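Local coordinates for FAA hydrolase family protein (Pseudomonas aeruginosa, PDB 6J5Y) that probably hydrolyses fumarylpyruvate, splitting its carbon–carbon bond at an active site that holds manganese and pyruvate, at residues L68-P73 against G77-E82. Residues are numbered along the deposited sequence; the frame is centred on the assembly and turned at random.
With MN (manganese (II) ion), chain C; PYR (pyruvic acid), chain B.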
ATOM      1  N   LEU A  68      10.427   0.158  12.015  1.00 22.65           N
ATOM      2  CA  LEU A  68      10.970  -0.912  11.159  1.00 23.57           C
ATOM      3  C   LEU A  68      12.336  -0.468  10.661  1.00 22.93           C
ATOM      4  O   LEU A  68      12.440   0.648  10.083  1.00 25.65           O
ATOM      5  CB  LEU A  68      10.034  -1.191   9.985  1.00 23.63           C
ATOM      6  CG  LEU A  68      10.540  -2.246   9.008  1.00 24.53           C
ATOM      7  CD1 LEU A  68      10.643  -3.606   9.699  1.00 24.67           C
ATOM      8  CD2 LEU A  68       9.623  -2.319   7.781  1.00 24.31           C
ATOM      9  N   GLU A  69      13.319  -1.337  10.834  1.00 22.32           N
ATOM     10  CA  GLU A  69      14.699  -1.129  10.335  1.00 26.41           C
ATOM     11  C   GLU A  69      14.725  -1.773   8.962  1.00 26.36           C
ATOM     12  O   GLU A  69      14.778  -3.003   8.912  1.00 28.07           O
ATOM     13  CB  GLU A  69      15.736  -1.726  11.285  1.00 26.33           C
ATOM     14  CG  GLU A  69      15.640  -1.198  12.709  1.00 29.62           C
ATOM     15  CD  GLU A  69      15.960   0.274  12.925  1.00 36.99           C
ATOM     16  OE1 GLU A  69      16.733   0.868  12.119  1.00 37.62           O
ATOM     17  OE2 GLU A  69      15.406   0.846  13.902  1.00 43.98           O
ATOM     18  N   LEU A  70      14.641  -0.960   7.912  1.00 25.76           N
ATOM     19  CA  LEU A  70      14.417  -1.429   6.526  1.00 24.22           C
ATOM     20  C   LEU A  70      15.698  -1.276   5.707  1.00 24.94           C
ATOM     21  O   LEU A  70      16.095  -0.134   5.431  1.00 24.60           O
ATOM     22  CB  LEU A  70      13.276  -0.618   5.917  1.00 24.84           C
ATOM     23  CG  LEU A  70      12.753  -1.139   4.578  1.00 26.15           C
ATOM     24  CD1 LEU A  70      12.524  -2.641   4.630  1.00 27.06           C
ATOM     25  CD2 LEU A  70      11.480  -0.431   4.165  1.00 25.32           C
ATOM     26  N   ALA A  71      16.284  -2.400   5.284  1.00 25.38           N
ATOM     27  CA  ALA A  71      17.574  -2.458   4.569  1.00 23.71           C
ATOM     28  C   ALA A  71      17.388  -1.821   3.198  1.00 22.91           C
ATOM     29  O   ALA A  71      16.424  -2.148   2.502  1.00 24.88           O
ATOM     30  CB  ALA A  71      18.088  -3.891   4.486  1.00 24.71           C
ATOM     31  N   TYR A  72      18.251  -0.886   2.828  1.00 22.63           N
ATOM     32  CA  TYR A  72      18.215  -0.298   1.471  1.00 22.74           C
ATOM     33  C   TYR A  72      18.266  -1.458   0.479  1.00 23.68           C
ATOM     34  O   TYR A  72      19.059  -2.372   0.645  1.00 25.25           O
ATOM     35  CB  TYR A  72      19.374   0.682   1.300  1.00 22.69           C
ATOM     36  CG  TYR A  72      19.271   1.541   0.071  1.00 22.54           C
ATOM     37  CD1 TYR A  72      18.608   2.754   0.115  1.00 23.76           C
ATOM     38  CD2 TYR A  72      19.848   1.162  -1.125  1.00 24.30           C
ATOM     39  CE1 TYR A  72      18.555   3.589  -0.993  1.00 22.62           C
ATOM     40  CE2 TYR A  72      19.792   1.974  -2.246  1.00 22.89           C
ATOM     41  CZ  TYR A  72      19.110   3.181  -2.188  1.00 23.24           C
ATOM     42  OH  TYR A  72      18.993   4.000  -3.288  1.00 25.05           O
ATOM     43  N   PRO A  73      17.400  -1.518  -0.549  1.00 26.62           N
ATOM     44  CA  PRO A  73      17.362  -2.689  -1.425  1.00 27.47           C
ATOM     45  C   PRO A  73      18.513  -2.776  -2.443  1.00 29.60           C
ATOM     46  O   PRO A  73      19.225  -1.792  -2.646  1.00 29.10           O
ATOM     47  CB  PRO A  73      16.013  -2.554  -2.139  1.00 27.89           C
ATOM     48  CG  PRO A  73      15.693  -1.078  -2.078  1.00 27.21           C
ATOM     49  CD  PRO A  73      16.345  -0.537  -0.836  1.00 26.48           C
ATOM     50  N   GLY A  77      19.607   2.844  -7.292  1.00 24.03           N
ATOM     51  CA  GLY A  77      20.106   4.120  -6.771  1.00 26.09           C
ATOM     52  C   GLY A  77      18.970   5.042  -6.370  1.00 25.34           C
ATOM     53  O   GLY A  77      19.278   6.096  -5.872  1.00 28.52           O
ATOM     54  N   ASN A  78      17.695   4.672  -6.565  1.00 25.65           N
ATOM     55  CA  ASN A  78      16.556   5.628  -6.499  1.00 24.10           C
ATOM     56  C   ASN A  78      15.387   4.940  -5.817  1.00 24.21           C
ATOM     57  O   ASN A  78      14.496   4.433  -6.540  1.00 25.57           O
ATOM     58  CB  ASN A  78      16.160   6.124  -7.889  1.00 26.02           C
ATOM     59  CG  ASN A  78      15.238   7.319  -7.880  1.00 26.36           C
ATOM     60  OD1 ASN A  78      14.917   7.858  -6.832  1.00 28.16           O
ATOM     61  ND2 ASN A  78      14.815   7.747  -9.060  1.00 24.98           N
ATOM     62  N   TYR A  79      15.421   4.917  -4.489  1.00 22.69           N
ATOM     63  CA  TYR A  79      14.527   4.106  -3.631  1.00 22.54           C
ATOM     64  C   TYR A  79      13.483   5.065  -3.060  1.00 20.35           C
ATOM     65  O   TYR A  79      13.850   5.879  -2.177  1.00 22.52           O
ATOM     66  CB  TYR A  79      15.371   3.344  -2.611  1.00 21.43           C
ATOM     67  CG  TYR A  79      14.640   2.550  -1.551  1.00 22.81           C
ATOM     68  CD1 TYR A  79      13.684   1.606  -1.882  1.00 22.18           C
ATOM     69  CD2 TYR A  79      14.967   2.690  -0.209  1.00 22.40           C
ATOM     70  CE1 TYR A  79      13.033   0.869  -0.906  1.00 23.33           C
ATOM     71  CE2 TYR A  79      14.349   1.938   0.777  1.00 22.14           C
ATOM     72  CZ  TYR A  79      13.389   1.009   0.420  1.00 23.12           C
ATOM     73  OH  TYR A  79      12.742   0.287   1.381  1.00 23.60           O
ATOM     74  N   HIS A  80      12.226   4.924  -3.506  1.00 19.40           N
ATOM     75  CA  HIS A  80      11.106   5.846  -3.200  1.00 18.72           C
ATOM     76  C   HIS A  80      10.168   5.304  -2.123  1.00 20.83           C
ATOM     77  O   HIS A  80       9.788   4.113  -2.152  1.00 20.00           O
ATOM     78  CB  HIS A  80      10.310   6.212  -4.448  1.00 20.90           C
ATOM     79  CG  HIS A  80      10.976   7.259  -5.273  1.00 20.49           C
ATOM     80  ND1 HIS A  80      10.257   8.247  -5.924  1.00 22.77           N
ATOM     81  CD2 HIS A  80      12.278   7.501  -5.522  1.00 21.29           C
ATOM     82  CE1 HIS A  80      11.096   9.041  -6.583  1.00 21.09           C
ATOM     83  NE2 HIS A  80      12.341   8.616  -6.335  1.00 22.42           N
ATOM     84  N   TYR A  81       9.796   6.198  -1.208  1.00 21.66           N
ATOM     85  CA  TYR A  81       8.644   6.031  -0.293  1.00 22.54           C
ATOM     86  C   TYR A  81       7.385   6.392  -1.080  1.00 23.22           C
ATOM     87  O   TYR A  81       7.497   7.187  -2.043  1.00 20.87           O
ATOM     88  CB  TYR A  81       8.768   6.930   0.937  1.00 23.57           C
ATOM     89  CG  TYR A  81       8.876   8.393   0.597  1.00 23.12           C
ATOM     90  CD1 TYR A  81       7.749   9.143   0.299  1.00 22.95           C
ATOM     91  CD2 TYR A  81      10.109   9.008   0.505  1.00 22.17           C
ATOM     92  CE1 TYR A  81       7.847  10.475  -0.066  1.00 23.61           C
ATOM     93  CE2 TYR A  81      10.215  10.354   0.185  1.00 23.79           C
ATOM     94  CZ  TYR A  81       9.083  11.091  -0.104  1.00 22.83           C
ATOM     95  OH  TYR A  81       9.184  12.410  -0.447  1.00 25.55           O
ATOM     96  N   GLU A  82       6.259   5.781  -0.705  1.00 20.38           N
ATOM     97  CA  GLU A  82       4.892   6.158  -1.157  1.00 20.18           C
ATOM     98  C   GLU A  82       3.894   5.821  -0.046  1.00 20.13           C
ATOM     99  O   GLU A  82       3.653   4.596   0.135  1.00 20.21           O
ATOM    100  CB  GLU A  82       4.483   5.339  -2.385  1.00 19.78           C
ATOM    101  CG  GLU A  82       5.326   5.528  -3.634  1.00 20.08           C
ATOM    102  CD  GLU A  82       4.743   4.876  -4.882  1.00 21.24           C
ATOM    103  OE1 GLU A  82       3.719   4.207  -4.768  1.00 22.54           O
ATOM    104  OE2 GLU A  82       5.336   5.002  -5.958  1.00 23.23           O
TER
HETATM  105 MN    MN C 302       1.903   3.039  -4.967  1.00 24.79          MN
HETATM  106  C   PYR B 301       1.198   4.796  -7.239  1.00 21.96           C
HETATM  107  O   PYR B 301       0.918   4.607  -6.037  1.00 21.90           O
HETATM  108  OXT PYR B 301       0.730   5.762  -7.887  1.00 23.13           O
HETATM  109  CA  PYR B 301       1.959   3.897  -7.809  1.00 21.70           C
HETATM  110  O3  PYR B 301       2.294   2.915  -7.134  1.00 20.75           O
HETATM  111  CB  PYR B 301       2.435   3.940  -9.232  1.00 20.09           C
HETATM  112  O   HOH W   1      17.274   6.275  -2.979  1.00 20.72           O
HETATM  113  O   HOH W   2       0.206   1.714  -5.195  1.00 17.92           O
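Tyr79 reaches across to Leu70, Tyr72 and Pro73, a case of one aromatic side chain spanning from strand 79-89 to the end of strand 67-71 and the turn after it, largely by nonpolar packing. With CG anti to the backbone N (chi1 174°), the chain heads for the 68-73 segment. CB comes first, 3.6 Å from Tyr72 CE1. Next along the ring, CD2 lies 3.7 Å from Tyr72 CD1, and the Tyr79 edge is turned toward the face of Tyr72 in an offset edge-to-face pair, planes at 75°. One face of Tyr79 is taken by Pro73: Pro73 CD stands 3.3 Å from the Tyr79 ring centroid, almost exactly on the normal, a CH-pi contact, while Pro73 CG lies 3.4 Å from Tyr79 CD1. The tip, OH, ends 3.1 Å from Leu70 CD2, which meets the ring near its plane.

Strands 67-71 and 79-89 belong to different sheets of the FAH fold. No direct hydrogen bond crosses the contact; instead a water accepts from Tyr79 N at 2.7 Å and hydrogen-bonds Tyr72 OH, in the plane of the Tyr72 ring.

Further along the chain, Glu82 OE1 binds manganese at 2.2 Å, sharing the metal with Glu84, Asp113 and pyruvate.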